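Local coordinates for protein endonuclease V (Streptomyces avermitilis, PDB 3GOC) that probably repairs deaminated bases in DNA by magnesium-dependent cleavage of the strand at the second phosphodiester bond 3' to a deoxyinosine, at residues 19-24 against 118-123; 111-116 against 128-133; 170-175 against 195-200. All coordinates share one frame; numbering follows the deposited sequence.

From the N terminus, helix 14-24 is met first, and contact 1 (19-24 against 118-123) closes the longest loop of the three by bringing its last turns against the loop that follows strand 110-114. Contact 2 (111-116 against 128-133) closes a short loop within a beta-alpha-beta unit; its segments alternate with those of contact 1, so the two cross along the chain, and they touch where L24 packs on H129 and L133. Contact 3 (170-175 against 195-200) follows in series and sets helix 193-202 against strand 168-174. V170 touches V118, A119 and R123 of contact 1, whereas contacts 2 and 3 do not touch but both reach the same sheet.

Contact 1: residues 19-24 against 118-123; sequences AVQDEL and VAHPRR
R122 reaches from the loop 118-123 to helix 14-24 and meets Q21 and D22 with successive parts of one long side chain. Its CB lies 4.1 Å from OE1 of Q21, and the aliphatic chain then runs past that oxygen, whose closest approach is to CD of R122, at 3.2 Å. A bend at chi3 (134°) turns the guanidinium toward the carboxylate. There R122 meets D22 with NE and NH2 together in a salt bridge: NE lies 2.9 Å from OD1 of D22, whereas NH2 meets the syn lone pair of OD2 at 3.0 Å. The second bond is the straighter, 160° at the hydrogen, and lies in the guanidinium plane; the first is tilted 26° from it. Arginine suits this place because its methylenes can pass the amide before its charged end meets the acid. D22 also pairs through OD1 with R25, so its negative charge is probably shared between two arginines.

Q21 meets H120 as well: its NE2 comes within 3.6 Å of CE1 of H120, amide and ring planes being nearly perpendicular. The two do not bond to each other; Q21 NE2 and H120 NE2 both donate to the carbonyl of G87. At the other ring nitrogen, ND1 of H120 accepts from the backbone N-H of R122 (N to ND1 2.8 Å), which sits well out of the ring plane and probably helps hold the ring within the type I turn H120 to R123.

Helix 14-24 is thus fastened to the loop between strand 110-114 and helix 126-134, with L24 lying on that second helix and V118 on strand 183-189.

Contact 2: residues 111-116 against 128-133; sequences IVCDGY and SHLGVL
L130 rests a single methyl, CD2, across two neighbouring side chains of strand 110-114, touching SG of C113 at 3.8 Å and CG2 of I111 at 3.9 Å. With CG anti to the backbone N (chi1 -179°), the leucine extends from the helix toward the strand, and its branch lies roughly perpendicular to that of I111. I111 and C113, two apart on the strand, both point to this helix, while V112 between them points away. All three contact residues are apolar or nearly so, and all are buried: the branched isoleucine suits a strand, the slim cysteine takes the leucine methyl against its sulfur, and leucine reaches across from the helix. V97 and L98 of helix 94-102 also pack on L130.

Toward the start of the helix the two segments merely approach, Y116 O lying 4.5 Å from S128 N. Their polar ends turn elsewhere, Y116 OH to the carbonyl of N144 and S128 OG to that of G188.

Strand 110-114, helix 126-134 and strand 138-142 form a beta-alpha-beta unit of the RNase H-like fold, and segment 111-116 also holds D114, which with D46 binds magnesium.

Contact 3: residues 170-175 against 195-200; sequences VGRALR and HACAHT
L174 packs its CD2 methyl against T200 in the buried part of this contact, lying 3.7 Å from both CB and CG2 of the threonine. The two side chains run alongside one another, pointing opposite ways. A chi1 of 179° swings the isobutyl group of L174 out toward the helix, and the same CD2 also lies 3.7 Å from the carbonyl O of C197. Threonine suits this place because its two branches do different work: CG2 faces the leucine, while OG1 donates to the carbonyl O of A196, 2.8 Å away, reaching it from the face opposite to the backbone N of T200. With an alanine here, CG2 and OG1 are gone, which would probably leave a gap beside the leucine methyl and the A196 carbonyl with one donor fewer.

C197 lies between L174 and R172, and its small sulfur meets both: SG is 4.2 Å from CD1 of L174 and 3.8 Å from CD of R172. On the arginine side less surface is covered and R172 is partly exposed. The sulfur sits at the edge of its guanidinium, near the plane, and NH2 of R172 forms a salt bridge with D194, just before the helical segment.

The axes of 170-174 and 195-200 come within 10.0 Å at 34°. Apolar contact dominates between them, consistent with the helix being held to the sheet mainly by shape, with charge added near its start.

Contact 1: residues 19-24 against 118-123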
loop_
_atom_site.group_PDB
_atom_site.type_symbol
_atom_site.label_atom_id
_atom_site.label_comp_id
_atom_site.label_asym_id
_atom_site.label_seq_id
_atom_site.Cartn_x
_atom_site.Cartn_y
_atom_site.Cartn_z
ATOM N N ALA A 19 5.849 -23.934 25.876
ATOM C CA ALA A 19 5.306 -25.141 25.260
ATOM C C ALA A 19 4.118 -24.779 24.373
ATOM O O ALA A 19 3.949 -25.352 23.297
ATOM C CB ALA A 19 4.886 -26.139 26.338
ATOM N N VAL A 20 3.300 -23.831 24.822
ATOM C CA VAL A 20 2.145 -23.398 24.038
ATOM C C VAL A 20 2.646 -22.744 22.755
ATOM O O VAL A 20 2.116 -22.992 21.672
ATOM C CB VAL A 20 1.254 -22.390 24.823
ATOM C CG1 VAL A 20 0.187 -21.798 23.902
ATOM C CG2 VAL A 20 0.589 -23.087 26.004
ATOM N N GLN A 21 3.679 -21.915 22.869
ATOM C CA GLN A 21 4.230 -21.250 21.692
ATOM C C GLN A 21 4.747 -22.252 20.668
ATOM O O GLN A 21 4.465 -22.124 19.479
ATOM C CB GLN A 21 5.369 -20.308 22.088
ATOM C CG GLN A 21 4.956 -19.183 23.022
ATOM C CD GLN A 21 6.102 -18.235 23.310
ATOM O OE1 GLN A 21 7.208 -18.670 23.622
ATOM N NE2 GLN A 21 5.841 -16.934 23.225
ATOM N N ASP A 22 5.507 -23.242 21.123
ATOM C CA ASP A 22 6.050 -24.227 20.194
ATOM C C ASP A 22 4.963 -25.081 19.547
ATOM O O ASP A 22 5.117 -25.536 18.414
ATOM C CB ASP A 22 7.075 -25.126 20.893
ATOM C CG ASP A 22 8.314 -24.365 21.333
ATOM O OD1 ASP A 22 8.639 -23.335 20.703
ATOM O OD2 ASP A 22 8.971 -24.806 22.296
ATOM N N GLU A 23 3.863 -25.290 20.260
ATOM C CA GLU A 23 2.767 -26.094 19.738
ATOM C C GLU A 23 1.888 -25.312 18.761
ATOM O O GLU A 23 1.517 -25.827 17.705
ATOM C CB GLU A 23 1.928 -26.632 20.896
ATOM C CG GLU A 23 2.706 -27.586 21.799
ATOM C CD GLU A 23 2.056 -27.800 23.154
ATOM O OE1 GLU A 23 2.611 -28.567 23.971
ATOM O OE2 GLU A 23 0.992 -27.198 23.410
ATOM N N LEU A 24 1.570 -24.067 19.107
ATOM C CA LEU A 24 0.728 -23.235 18.252
ATOM C C LEU A 24 1.444 -22.680 17.021
ATOM O O LEU A 24 0.799 -22.342 16.025
ATOM C CB LEU A 24 0.133 -22.074 19.058
ATOM C CG LEU A 24 -0.912 -22.420 20.124
ATOM C CD1 LEU A 24 -1.393 -21.143 20.800
ATOM C CD2 LEU A 24 -2.084 -23.155 19.478
ATOM N N VAL A 118 6.426 -13.003 13.458
ATOM C CA VAL A 118 7.515 -13.977 13.409
ATOM C C VAL A 118 8.840 -13.410 13.930
ATOM O O VAL A 118 9.763 -14.165 14.263
ATOM C CB VAL A 118 7.717 -14.515 11.975
ATOM C CG1 VAL A 118 6.469 -15.258 11.525
ATOM C CG2 VAL A 118 8.017 -13.372 11.031
ATOM N N ALA A 119 8.940 -12.084 13.993
ATOM C CA ALA A 119 10.145 -11.421 14.504
ATOM C C ALA A 119 10.051 -11.538 16.016
ATOM O O ALA A 119 9.693 -10.588 16.716
ATOM C CB ALA A 119 10.158 -9.948 14.078
ATOM N N HIS A 120 10.400 -12.719 16.504
ATOM C CA HIS A 120 10.301 -13.040 17.918
ATOM C C HIS A 120 11.296 -14.154 18.234
ATOM O O HIS A 120 11.597 -14.979 17.372
ATOM C CB HIS A 120 8.851 -13.473 18.175
ATOM C CG HIS A 120 8.583 -13.982 19.554
ATOM N ND1 HIS A 120 8.792 -15.296 19.915
ATOM C CD2 HIS A 120 8.091 -13.363 20.653
ATOM C CE1 HIS A 120 8.440 -15.464 21.177
ATOM N NE2 HIS A 120 8.013 -14.306 21.648
ATOM N N PRO A 121 11.835 -14.181 19.466
ATOM C CA PRO A 121 12.801 -15.212 19.860
ATOM C C PRO A 121 12.374 -16.638 19.514
ATOM O O PRO A 121 13.215 -17.482 19.205
ATOM C CB PRO A 121 12.962 -14.981 21.367
ATOM C CG PRO A 121 11.711 -14.225 21.759
ATOM C CD PRO A 121 11.540 -13.291 20.600
ATOM N N ARG A 122 11.072 -16.905 19.565
ATOM C CA ARG A 122 10.560 -18.226 19.230
ATOM C C ARG A 122 9.691 -18.173 17.981
ATOM O O ARG A 122 8.886 -19.072 17.723
ATOM C CB ARG A 122 9.766 -18.814 20.400
ATOM C CG ARG A 122 10.610 -19.633 21.367
ATOM C CD ARG A 122 9.746 -20.293 22.430
ATOM N NE ARG A 122 10.089 -21.700 22.625
ATOM C CZ ARG A 122 11.247 -22.133 23.113
ATOM N NH1 ARG A 122 12.190 -21.269 23.463
ATOM N NH2 ARG A 122 11.458 -23.434 23.256
ATOM N N ARG A 123 9.865 -17.107 17.206
ATOM C CA ARG A 123 9.114 -16.910 15.971
ATOM C C ARG A 123 7.611 -16.998 16.221
ATOM O O ARG A 123 6.856 -17.469 15.373
ATOM C CB ARG A 123 9.534 -17.960 14.939
ATOM C CG ARG A 123 11.034 -18.002 14.665
ATOM C CD ARG A 123 11.509 -16.763 13.917
ATOM N NE ARG A 123 12.932 -16.847 13.577
ATOM C CZ ARG A 123 13.927 -16.562 14.412
ATOM N NH1 ARG A 123 13.670 -16.161 15.651
ATOM N NH2 ARG A 123 15.184 -16.690 14.012
#

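Contact 2: residues 111-116 against 128-133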
loop_
_atom_site.group_PDB
_atom_site.type_symbol
_atom_site.label_atom_id
_atom_site.label_comp_id
_atom_site.label_asym_id
_atom_site.label_seq_id
_atom_site.Cartn_x
_atom_site.Cartn_y
_atom_site.Cartn_z
ATOM N N ILE A 111 -5.695 -7.876 10.575
ATOM C CA ILE A 111 -5.357 -7.266 11.860
ATOM C C ILE A 111 -3.906 -6.803 11.877
ATOM O O ILE A 111 -2.996 -7.565 11.552
ATOM C CB ILE A 111 -5.567 -8.241 13.048
ATOM C CG1 ILE A 111 -7.035 -8.679 13.128
ATOM C CG2 ILE A 111 -5.155 -7.564 14.352
ATOM C CD1 ILE A 111 -7.431 -9.669 12.068
ATOM N N VAL A 112 -3.701 -5.540 12.239
ATOM C CA VAL A 112 -2.365 -4.962 12.312
ATOM C C VAL A 112 -2.046 -4.706 13.784
ATOM O O VAL A 112 -2.676 -3.868 14.428
ATOM C CB VAL A 112 -2.293 -3.627 11.526
ATOM C CG1 VAL A 112 -0.876 -3.064 11.571
ATOM C CG2 VAL A 112 -2.736 -3.856 10.078
ATOM N N CYS A 113 -1.075 -5.445 14.316
ATOM C CA CYS A 113 -0.675 -5.297 15.714
ATOM C C CYS A 113 0.487 -4.334 15.864
ATOM O O CYS A 113 1.362 -4.259 15.003
ATOM C CB CYS A 113 -0.256 -6.650 16.293
ATOM S SG CYS A 113 -1.534 -7.908 16.278
ATOM N N ASP A 114 0.477 -3.577 16.958
ATOM C CA ASP A 114 1.572 -2.660 17.251
ATOM C C ASP A 114 2.560 -3.561 17.981
ATOM O O ASP A 114 2.559 -3.647 19.210
ATOM C CB ASP A 114 1.114 -1.541 18.182
ATOM C CG ASP A 114 2.245 -0.611 18.574
ATOM O OD1 ASP A 114 2.137 0.073 19.619
ATOM O OD2 ASP A 114 3.251 -0.547 17.842
ATOM N N GLY A 115 3.398 -4.238 17.210
ATOM C CA GLY A 115 4.342 -5.168 17.789
ATOM C C GLY A 115 4.930 -6.077 16.734
ATOM O O GLY A 115 5.143 -5.653 15.597
ATOM N N TYR A 116 5.169 -7.332 17.104
ATOM C CA TYR A 116 5.797 -8.290 16.200
ATOM C C TYR A 116 5.061 -9.616 16.000
ATOM O O TYR A 116 4.246 -10.034 16.826
ATOM C CB TYR A 116 7.216 -8.611 16.697
ATOM C CG TYR A 116 8.024 -7.411 17.167
ATOM C CD1 TYR A 116 7.832 -6.872 18.437
ATOM C CD2 TYR A 116 8.957 -6.805 16.334
ATOM C CE1 TYR A 116 8.546 -5.754 18.867
ATOM C CE2 TYR A 116 9.680 -5.687 16.751
ATOM C CZ TYR A 116 9.468 -5.166 18.014
ATOM O OH TYR A 116 10.159 -4.046 18.413
ATOM N N SER A 128 1.512 -13.317 15.506
ATOM C CA SER A 128 1.369 -14.706 15.079
ATOM C C SER A 128 0.452 -15.483 16.018
ATOM O O SER A 128 -0.358 -16.303 15.580
ATOM C CB SER A 128 2.740 -15.382 15.016
ATOM O OG SER A 128 3.531 -14.804 13.995
ATOM N N HIS A 129 0.582 -15.205 17.308
ATOM C CA HIS A 129 -0.213 -15.851 18.341
ATOM C C HIS A 129 -1.686 -15.494 18.140
ATOM O O HIS A 129 -2.560 -16.365 18.162
ATOM C CB HIS A 129 0.298 -15.379 19.706
ATOM C CG HIS A 129 -0.125 -16.234 20.860
ATOM N ND1 HIS A 129 0.590 -16.288 22.038
ATOM C CD2 HIS A 129 -1.206 -17.030 21.042
ATOM C CE1 HIS A 129 -0.031 -17.079 22.895
ATOM N NE2 HIS A 129 -1.125 -17.541 22.316
ATOM N N LEU A 130 -1.957 -14.212 17.914
ATOM C CA LEU A 130 -3.329 -13.753 17.704
ATOM C C LEU A 130 -3.880 -14.322 16.396
ATOM O O LEU A 130 -5.048 -14.707 16.313
ATOM C CB LEU A 130 -3.367 -12.223 17.666
ATOM C CG LEU A 130 -4.733 -11.562 17.488
ATOM C CD1 LEU A 130 -5.610 -11.815 18.715
ATOM C CD2 LEU A 130 -4.533 -10.065 17.278
ATOM N N GLY A 131 -3.024 -14.377 15.381
ATOM C CA GLY A 131 -3.440 -14.903 14.091
ATOM C C GLY A 131 -3.908 -16.347 14.161
ATOM O O GLY A 131 -4.978 -16.702 13.659
ATOM N N VAL A 132 -3.108 -17.196 14.791
ATOM C CA VAL A 132 -3.464 -18.603 14.906
ATOM C C VAL A 132 -4.717 -18.843 15.756
ATOM O O VAL A 132 -5.521 -19.726 15.446
ATOM C CB VAL A 132 -2.280 -19.421 15.467
ATOM C CG1 VAL A 132 -2.726 -20.844 15.791
ATOM C CG2 VAL A 132 -1.157 -19.447 14.435
ATOM N N LEU A 133 -4.897 -18.060 16.816
ATOM C CA LEU A 133 -6.072 -18.234 17.668
ATOM C C LEU A 133 -7.364 -17.770 16.999
ATOM O O LEU A 133 -8.422 -18.364 17.207
ATOM C CB LEU A 133 -5.891 -17.486 18.991
ATOM C CG LEU A 133 -4.795 -18.018 19.918
ATOM C CD1 LEU A 133 -4.726 -17.153 21.166
ATOM C CD2 LEU A 133 -5.083 -19.466 20.287
#

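Contact 3: residues 170-175 against 195-200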
loop_
_atom_site.group_PDB
_atom_site.type_symbol
_atom_site.label_atom_id
_atom_site.label_comp_id
_atom_site.label_asym_id
_atom_site.label_seq_id
_atom_site.Cartn_x
_atom_site.Cartn_y
_atom_site.Cartn_z
ATOM N N VAL A 170 13.450 -12.072 9.557
ATOM C CA VAL A 170 12.219 -12.245 10.319
ATOM C C VAL A 170 11.227 -11.117 10.040
ATOM O O VAL A 170 10.164 -11.049 10.655
ATOM C CB VAL A 170 12.500 -12.317 11.843
ATOM C CG1 VAL A 170 13.294 -13.578 12.160
ATOM C CG2 VAL A 170 13.266 -11.074 12.302
ATOM N N GLY A 171 11.585 -10.243 9.104
ATOM C CA GLY A 171 10.730 -9.131 8.744
ATOM C C GLY A 171 11.494 -8.130 7.900
ATOM O O GLY A 171 12.532 -8.456 7.319
ATOM N N ARG A 172 10.986 -6.905 7.823
ATOM C CA ARG A 172 11.661 -5.876 7.045
ATOM C C ARG A 172 11.588 -4.508 7.688
ATOM O O ARG A 172 10.591 -4.163 8.321
ATOM C CB ARG A 172 11.051 -5.763 5.646
ATOM C CG ARG A 172 11.332 -6.929 4.733
ATOM C CD ARG A 172 10.560 -6.786 3.439
ATOM N NE ARG A 172 10.675 -7.985 2.618
ATOM C CZ ARG A 172 9.895 -8.249 1.575
ATOM N NH1 ARG A 172 10.072 -9.369 0.886
ATOM N NH2 ARG A 172 8.934 -7.400 1.231
ATOM N N ALA A 173 12.657 -3.735 7.537
ATOM C CA ALA A 173 12.655 -2.366 8.021
ATOM C C ALA A 173 12.027 -1.678 6.805
ATOM O O ALA A 173 12.502 -1.844 5.678
ATOM C CB ALA A 173 14.071 -1.873 8.250
ATOM N N LEU A 174 10.949 -0.935 7.023
ATOM C CA LEU A 174 10.239 -0.286 5.927
ATOM C C LEU A 174 10.169 1.221 6.083
ATOM O O LEU A 174 9.746 1.723 7.123
ATOM C CB LEU A 174 8.814 -0.839 5.850
ATOM C CG LEU A 174 7.899 -0.268 4.767
ATOM C CD1 LEU A 174 8.397 -0.710 3.396
ATOM C CD2 LEU A 174 6.470 -0.761 4.992
ATOM N N ARG A 175 10.583 1.935 5.041
ATOM C CA ARG A 175 10.553 3.390 5.049
ATOM C C ARG A 175 9.121 3.818 4.740
ATOM O O ARG A 175 8.686 3.739 3.590
ATOM C CB ARG A 175 11.504 3.942 3.973
ATOM C CG ARG A 175 11.715 5.449 4.043
ATOM C CD ARG A 175 12.709 5.821 5.139
ATOM N NE ARG A 175 14.065 5.363 4.824
ATOM C CZ ARG A 175 15.115 5.513 5.628
ATOM N NH1 ARG A 175 14.977 6.109 6.804
ATOM N NH2 ARG A 175 16.308 5.059 5.264
ATOM N N HIS A 195 2.938 -8.325 1.006
ATOM C CA HIS A 195 1.621 -7.796 1.337
ATOM C C HIS A 195 1.634 -7.046 2.661
ATOM O O HIS A 195 0.926 -6.052 2.821
ATOM C CB HIS A 195 0.566 -8.905 1.381
ATOM C CG HIS A 195 0.079 -9.329 0.032
ATOM N ND1 HIS A 195 0.853 -10.069 -0.839
ATOM C CD2 HIS A 195 -1.091 -9.099 -0.611
ATOM C CE1 HIS A 195 0.181 -10.274 -1.957
ATOM N NE2 HIS A 195 -1.002 -9.696 -1.846
ATOM N N ALA A 196 2.429 -7.524 3.613
ATOM C CA ALA A 196 2.519 -6.842 4.899
ATOM C C ALA A 196 3.059 -5.431 4.662
ATOM O O ALA A 196 2.583 -4.464 5.253
ATOM C CB ALA A 196 3.439 -7.606 5.851
ATOM N N CYS A 197 4.065 -5.318 3.801
ATOM C CA CYS A 197 4.637 -4.015 3.488
ATOM C C CYS A 197 3.628 -3.140 2.755
ATOM O O CYS A 197 3.508 -1.947 3.039
ATOM C CB CYS A 197 5.886 -4.173 2.630
ATOM S SG CYS A 197 7.306 -4.756 3.556
ATOM N N ALA A 198 2.902 -3.734 1.808
ATOM C CA ALA A 198 1.905 -2.998 1.044
ATOM C C ALA A 198 0.835 -2.428 1.964
ATOM O O ALA A 198 0.427 -1.278 1.815
ATOM C CB ALA A 198 1.271 -3.911 -0.007
ATOM N N HIS A 199 0.378 -3.221 2.927
ATOM C CA HIS A 199 -0.642 -2.731 3.850
ATOM C C HIS A 199 -0.081 -1.625 4.731
ATOM O O HIS A 199 -0.746 -0.622 4.993
ATOM C CB HIS A 199 -1.174 -3.876 4.715
ATOM C CG HIS A 199 -2.260 -4.666 4.052
ATOM N ND1 HIS A 199 -3.565 -4.225 3.992
ATOM C CD2 HIS A 199 -2.225 -5.832 3.366
ATOM C CE1 HIS A 199 -4.288 -5.087 3.294
ATOM N NE2 HIS A 199 -3.496 -6.070 2.903
ATOM N N THR A 200 1.152 -1.804 5.191
ATOM C CA THR A 200 1.769 -0.805 6.048
ATOM C C THR A 200 1.912 0.525 5.302
ATOM O O THR A 200 1.637 1.590 5.866
ATOM C CB THR A 200 3.141 -1.308 6.562
ATOM O OG1 THR A 200 2.950 -2.547 7.262
ATOM C CG2 THR A 200 3.760 -0.312 7.530
#